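Local coordinates for invasion protein InvA (Salmonella enterica, PDB 2X49) that takes part in invasion of the intestinal epithelium as an inner-membrane component of the type III secretion export apparatus, here represented by its C-terminal domain, at residues R67-T72 with H97-S102; K251-T256 with V296-F301. All blocks are in the same frame, centred on the assembly; numbering follows the deposited sequence.

Contact 1: residues R67-T72 with H97-S102; sequences RVEQFT and HQQGSS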
loop_
_atom_site.group_PDB
_atom_site.type_symbol
_atom_site.label_atom_id
_atom_site.label_comp_id
_atom_site.label_asym_id
_atom_site.label_seq_id
_atom_site.Cartn_x
_atom_site.Cartn_y
_atom_site.Cartn_z
ATOM N N ARG A 67 -19.641 -0.285 2.558
ATOM C CA ARG A 67 -18.891 0.256 1.415
ATOM C C ARG A 67 -17.628 0.901 1.926
ATOM O O ARG A 67 -17.665 1.753 2.808
ATOM C CB ARG A 67 -19.717 1.291 0.649
ATOM C CG ARG A 67 -20.866 0.693 -0.121
ATOM C CD ARG A 67 -21.913 1.741 -0.481
ATOM N NE ARG A 67 -22.359 1.570 -1.856
ATOM C CZ ARG A 67 -23.207 0.632 -2.266
ATOM N NH1 ARG A 67 -23.717 -0.246 -1.404
ATOM N NH2 ARG A 67 -23.544 0.578 -3.549
ATOM N N VAL A 68 -16.519 0.481 1.355
ATOM C CA VAL A 68 -15.171 0.998 1.704
ATOM C C VAL A 68 -14.608 1.904 0.621
ATOM O O VAL A 68 -14.078 2.995 0.859
ATOM C CB VAL A 68 -14.216 -0.165 1.972
ATOM C CG1 VAL A 68 -12.772 0.261 1.872
ATOM C CG2 VAL A 68 -14.530 -0.756 3.376
ATOM N N GLU A 69 -14.753 1.431 -0.595
ATOM C CA GLU A 69 -14.299 2.201 -1.771
ATOM C C GLU A 69 -15.035 1.821 -3.015
ATOM O O GLU A 69 -15.378 0.673 -3.213
ATOM C CB GLU A 69 -12.809 1.915 -2.031
ATOM C CG GLU A 69 -11.826 2.891 -1.416
ATOM C CD GLU A 69 -12.038 4.307 -1.889
ATOM O OE1 GLU A 69 -12.561 4.482 -3.013
ATOM O OE2 GLU A 69 -11.692 5.245 -1.136
ATOM N N GLN A 70 -15.228 2.806 -3.860
ATOM C CA GLN A 70 -15.744 2.568 -5.213
ATOM C C GLN A 70 -14.619 2.924 -6.171
ATOM O O GLN A 70 -14.067 4.056 -6.135
ATOM C CB GLN A 70 -16.999 3.403 -5.496
ATOM C CG GLN A 70 -17.649 3.123 -6.877
ATOM C CD GLN A 70 -19.092 3.663 -7.009
ATOM O OE1 GLN A 70 -19.856 3.710 -6.038
ATOM N NE2 GLN A 70 -19.472 4.033 -8.224
ATOM N N PHE A 71 -14.346 1.962 -7.045
ATOM C CA PHE A 71 -13.289 2.042 -8.058
ATOM C C PHE A 71 -13.884 2.219 -9.448
ATOM O O PHE A 71 -14.911 1.676 -9.800
ATOM C CB PHE A 71 -12.438 0.755 -8.085
ATOM C CG PHE A 71 -11.840 0.356 -6.748
ATOM C CD1 PHE A 71 -10.554 0.766 -6.393
ATOM C CD2 PHE A 71 -12.534 -0.400 -5.851
ATOM C CE1 PHE A 71 -9.934 0.387 -5.203
ATOM C CE2 PHE A 71 -11.955 -0.758 -4.621
ATOM C CZ PHE A 71 -10.671 -0.332 -4.272
ATOM N N THR A 72 -13.186 2.972 -10.255
ATOM C CA THR A 72 -13.487 3.069 -11.682
ATOM C C THR A 72 -12.404 2.336 -12.471
ATOM O O THR A 72 -11.243 2.628 -12.331
ATOM C CB THR A 72 -13.497 4.539 -12.077
ATOM O OG1 THR A 72 -14.538 5.206 -11.333
ATOM C CG2 THR A 72 -13.626 4.760 -13.592
ATOM N N HIS A 97 -10.368 9.711 -14.817
ATOM C CA HIS A 97 -11.070 9.548 -13.561
ATOM C C HIS A 97 -10.245 10.178 -12.453
ATOM O O HIS A 97 -9.021 10.080 -12.400
ATOM C CB HIS A 97 -11.352 8.057 -13.273
ATOM C CG HIS A 97 -11.982 7.829 -11.940
ATOM N ND1 HIS A 97 -13.243 8.302 -11.624
ATOM C CD2 HIS A 97 -11.527 7.215 -10.824
ATOM C CE1 HIS A 97 -13.531 7.987 -10.375
ATOM N NE2 HIS A 97 -12.514 7.321 -9.868
ATOM N N GLN A 98 -10.922 10.819 -11.533
ATOM C CA GLN A 98 -10.298 11.416 -10.347
ATOM C C GLN A 98 -10.881 10.878 -9.064
ATOM O O GLN A 98 -12.080 10.615 -8.961
ATOM C CB GLN A 98 -10.400 12.943 -10.410
ATOM C CG GLN A 98 -9.844 13.699 -9.242
ATOM C CD GLN A 98 -10.257 15.136 -9.298
ATOM O OE1 GLN A 98 -11.471 15.443 -9.230
ATOM N NE2 GLN A 98 -9.290 16.045 -9.418
ATOM N N GLN A 99 -9.999 10.638 -8.110
ATOM C CA GLN A 99 -10.405 10.256 -6.731
ATOM C C GLN A 99 -9.566 11.065 -5.771
ATOM O O GLN A 99 -8.356 10.899 -5.717
ATOM C CB GLN A 99 -10.211 8.746 -6.530
ATOM C CG GLN A 99 -10.961 8.168 -5.321
ATOM C CD GLN A 99 -12.242 7.422 -5.709
ATOM O OE1 GLN A 99 -12.324 6.916 -6.969
ATOM N NE2 GLN A 99 -13.144 7.297 -4.887
ATOM N N GLY A 100 -10.181 12.018 -5.089
ATOM C CA GLY A 100 -9.402 12.979 -4.303
ATOM C C GLY A 100 -8.577 13.861 -5.216
ATOM O O GLY A 100 -9.119 14.520 -6.099
ATOM N N SER A 101 -7.262 13.914 -5.000
ATOM C CA SER A 101 -6.401 14.615 -5.992
ATOM C C SER A 101 -5.636 13.676 -6.909
ATOM O O SER A 101 -4.853 14.115 -7.771
ATOM C CB SER A 101 -5.458 15.625 -5.338
ATOM O OG SER A 101 -4.456 15.010 -4.546
ATOM N N SER A 102 -5.915 12.399 -6.764
ATOM C CA SER A 102 -5.323 11.402 -7.674
ATOM C C SER A 102 -6.122 11.345 -8.943
ATOM O O SER A 102 -7.345 11.278 -8.924
ATOM C CB SER A 102 -5.307 9.973 -7.112
ATOM O OG SER A 102 -4.286 9.763 -6.204
#

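Contact 2: residues K251-T256 with V296-F301; sequences KGIRQT and VDVRRF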
loop_
_atom_site.group_PDB
_atom_site.type_symbol
_atom_site.label_atom_id
_atom_site.label_comp_id
_atom_site.label_asym_id
_atom_site.label_seq_id
_atom_site.Cartn_x
_atom_site.Cartn_y
_atom_site.Cartn_z
ATOM N N LYS A 251 10.720 19.359 14.641
ATOM C CA LYS A 251 10.616 20.231 15.859
ATOM C C LYS A 251 9.482 19.791 16.765
ATOM O O LYS A 251 9.424 20.132 17.953
ATOM C CB LYS A 251 10.419 21.743 15.590
ATOM C CG LYS A 251 10.551 22.659 16.913
ATOM C CD LYS A 251 9.269 22.714 17.901
ATOM C CE LYS A 251 9.344 23.654 19.168
ATOM N NZ LYS A 251 9.514 23.047 20.634
ATOM N N GLY A 252 8.541 19.114 16.155
ATOM C CA GLY A 252 7.291 18.707 16.825
ATOM C C GLY A 252 7.441 17.391 17.560
ATOM O O GLY A 252 6.562 16.917 18.308
ATOM N N ILE A 253 8.580 16.769 17.333
ATOM C CA ILE A 253 8.806 15.452 17.933
ATOM C C ILE A 253 9.268 15.544 19.371
ATOM O O ILE A 253 10.265 16.168 19.695
ATOM C CB ILE A 253 9.840 14.599 17.180
ATOM C CG1 ILE A 253 9.369 14.296 15.776
ATOM C CG2 ILE A 253 10.086 13.304 17.947
ATOM C CD1 ILE A 253 10.426 13.488 14.980
ATOM N N ARG A 254 8.504 14.856 20.199
ATOM C CA ARG A 254 8.751 14.698 21.629
ATOM C C ARG A 254 9.109 13.274 22.005
ATOM O O ARG A 254 8.370 12.334 21.756
ATOM C CB ARG A 254 7.496 15.118 22.396
ATOM C CG ARG A 254 7.288 16.611 22.467
ATOM C CD ARG A 254 6.541 17.035 23.731
ATOM N NE ARG A 254 7.390 16.973 24.907
ATOM C CZ ARG A 254 7.773 18.005 25.666
ATOM N NH1 ARG A 254 7.344 19.237 25.445
ATOM N NH2 ARG A 254 8.582 17.774 26.674
ATOM N N GLN A 255 10.242 13.125 22.658
ATOM C CA GLN A 255 10.634 11.807 23.170
ATOM C C GLN A 255 10.241 11.674 24.619
ATOM O O GLN A 255 10.436 12.587 25.419
ATOM C CB GLN A 255 12.137 11.550 23.039
ATOM C CG GLN A 255 12.528 10.932 21.709
ATOM C CD GLN A 255 13.876 10.219 21.765
ATOM O OE1 GLN A 255 14.193 9.533 22.745
ATOM N NE2 GLN A 255 14.673 10.375 20.713
ATOM N N THR A 256 9.689 10.516 24.937
ATOM C CA THR A 256 9.339 10.172 26.336
ATOM C C THR A 256 10.049 8.931 26.797
ATOM O O THR A 256 10.933 8.411 26.122
ATOM C CB THR A 256 7.824 9.939 26.558
ATOM O OG1 THR A 256 7.469 8.626 26.107
ATOM C CG2 THR A 256 6.990 10.986 25.845
ATOM N N VAL A 296 14.868 9.009 7.756
ATOM C CA VAL A 296 14.358 7.960 8.646
ATOM C C VAL A 296 13.774 8.558 9.924
ATOM O O VAL A 296 12.844 8.041 10.485
ATOM C CB VAL A 296 15.406 6.854 9.031
ATOM C CG1 VAL A 296 16.537 7.458 9.824
ATOM C CG2 VAL A 296 14.690 5.769 9.804
ATOM N N ASP A 297 14.341 9.651 10.393
ATOM C CA ASP A 297 13.872 10.219 11.681
ATOM C C ASP A 297 12.441 10.740 11.676
ATOM O O ASP A 297 11.802 10.835 12.729
ATOM C CB ASP A 297 14.870 11.197 12.328
ATOM C CG ASP A 297 15.085 12.484 11.567
ATOM O OD1 ASP A 297 14.674 12.608 10.410
ATOM O OD2 ASP A 297 15.750 13.385 12.144
ATOM N N VAL A 298 11.930 11.057 10.496
ATOM C CA VAL A 298 10.597 11.679 10.387
ATOM C C VAL A 298 9.556 10.795 9.646
ATOM O O VAL A 298 8.333 11.076 9.647
ATOM C CB VAL A 298 10.653 13.085 9.748
ATOM C CG1 VAL A 298 11.387 14.087 10.681
ATOM C CG2 VAL A 298 11.250 13.020 8.345
ATOM N N ARG A 299 10.044 9.737 9.005
ATOM C CA ARG A 299 9.200 8.881 8.115
ATOM C C ARG A 299 7.839 8.493 8.733
ATOM O O ARG A 299 6.778 8.791 8.169
ATOM C CB ARG A 299 9.936 7.585 7.691
ATOM C CG ARG A 299 9.256 6.799 6.542
ATOM C CD ARG A 299 9.445 5.329 6.652
ATOM N NE ARG A 299 8.778 4.701 7.786
ATOM C CZ ARG A 299 7.501 4.350 7.859
ATOM N NH1 ARG A 299 6.689 4.544 6.819
ATOM N NH2 ARG A 299 7.024 3.808 8.981
ATOM N N ARG A 300 7.893 7.886 9.916
ATOM C CA ARG A 300 6.672 7.325 10.498
ATOM C C ARG A 300 5.694 8.418 10.898
ATOM O O ARG A 300 4.454 8.222 10.896
ATOM C CB ARG A 300 6.974 6.393 11.679
ATOM C CG ARG A 300 7.575 7.030 12.892
ATOM C CD ARG A 300 8.218 5.918 13.710
ATOM N NE ARG A 300 8.790 6.396 14.962
ATOM C CZ ARG A 300 10.028 6.877 15.083
ATOM N NH1 ARG A 300 10.834 6.918 14.038
ATOM N NH2 ARG A 300 10.471 7.299 16.275
ATOM N N PHE A 301 6.233 9.586 11.242
ATOM C CA PHE A 301 5.400 10.724 11.688
ATOM C C PHE A 301 4.691 11.389 10.528
ATOM O O PHE A 301 3.544 11.831 10.649
ATOM C CB PHE A 301 6.218 11.743 12.490
ATOM C CG PHE A 301 6.878 11.108 13.688
ATOM C CD1 PHE A 301 6.113 10.728 14.787
ATOM C CD2 PHE A 301 8.250 10.807 13.690
ATOM C CE1 PHE A 301 6.710 10.096 15.898
ATOM C CE2 PHE A 301 8.842 10.170 14.800
ATOM C CZ PHE A 301 8.066 9.829 15.896
#

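Contact 1: residues R67-T72 with H97-S102
Thr-72 lies over one face of the His-97 imidazole, and the contact can be followed along its side chain. CB stands almost straight above the ring, 3.5 Å from the centroid of His-97 and 8° off the ring normal, a CH-pi contact. OG1 lies over the same face but shifted to the rim, 3.1 Å from His-97 CE1. The methyl CG2 leans the other way, toward the root of the ring, 3.9 Å from His-97 CG. The ring meets this side chain because its CG is anti to its own backbone N (chi1 176°). At its edge, NE2 of His-97 donates a fairly straight hydrogen bond to OE1 of Gln-99 (2.9 Å, N-H...O 159°), with OE1 close to the ring plane. This bond helps to hold the glutamine amide near the other strand: Gln-99 NE2 comes to 3.4 Å from OE1 of Glu-69 at an angle too poor for a hydrogen bond, and the two side chains pass in opposite directions, with carboxylate and amide planes steeply inclined. Behind Gln-99 a type II' turn through Gly-100 and Ser-101 closes the hairpin of strands 95-99 and 102-107. Strand 66-72 belongs to a different sheet, where Val-68 and Glu-69 form a classic beta bulge opposite Leu-61. With no clear hydrogen bond between the segments, two edge strands meet at the surface mainly through side chains; the hydrogen bond to Gln-99 probably limits turning of the imidazole and, as modelled, places a proton on NE2.

Contact 2: residues K251-T256 with V296-F301
Ile-253 reaches across to Phe-301, and the two side chains cross at about a right angle. CG1 of Ile-253 lies over one face of the Phe-301 ring, 4.2 Å above the plane and shifted to the rim, while CD1 hangs past the CD2-CE2 side, 3.7 Å from CE2 of Phe-301. The same methyl packs 3.7 Å from the carbonyl O of Asp-297 and, more loosely, 4.4 Å from CG1 of Val-298. An extended outer chain (chi2 178°) carries CD1 this far from the backbone of Ile-253. The opposite face of the Phe-301 ring is taken by its neighbour Arg-300, whose CG lies 3.8 Å above the plane, over the centre; the arginine then folds its guanidinium back, so that CE2 of Phe-301 sits 3.5 Å above the centre of the Arg-300 guanidinium. In the next shell, Asp-297 OD2 forms a salt bridge with Arg-250, tying the start of 296-301 to helix 243-252, while Arg-299 anchors the beginning of helix 299-306 through salt bridges to Glu-187 and Glu-216. Val-298 and Phe-301 both also touch Ile-249 of helix 243-252, and Thr-260 touches Ile-253 and Phe-301 alike. The contact therefore joins the short antiparallel ribbon of strands 253-255 and 260-262, which follows helix 243-252, to the first turn of helix 299-306, with helix 211-221 meeting Arg-300.

Contact 1 is complete in the chain before the first residue of contact 2, and the two do not touch: their centres are 31 Å apart and their nearest atoms about 17 Å. They share no strand or helix. Contact 1 brings together edge strands of two separate four-stranded sheets, one mixed and one antiparallel. Contact 2 lies beside the parallel sheet: strand 236-240 precedes its first segment and strand 291-294 its second, so it joins elements that follow two neighbouring strands. Both belong to the C-terminal domain of InvA, a FHIPEP protein. They are independent junctions within it, one between two sheets at the surface and one partly buried between a beta ribbon and a helix.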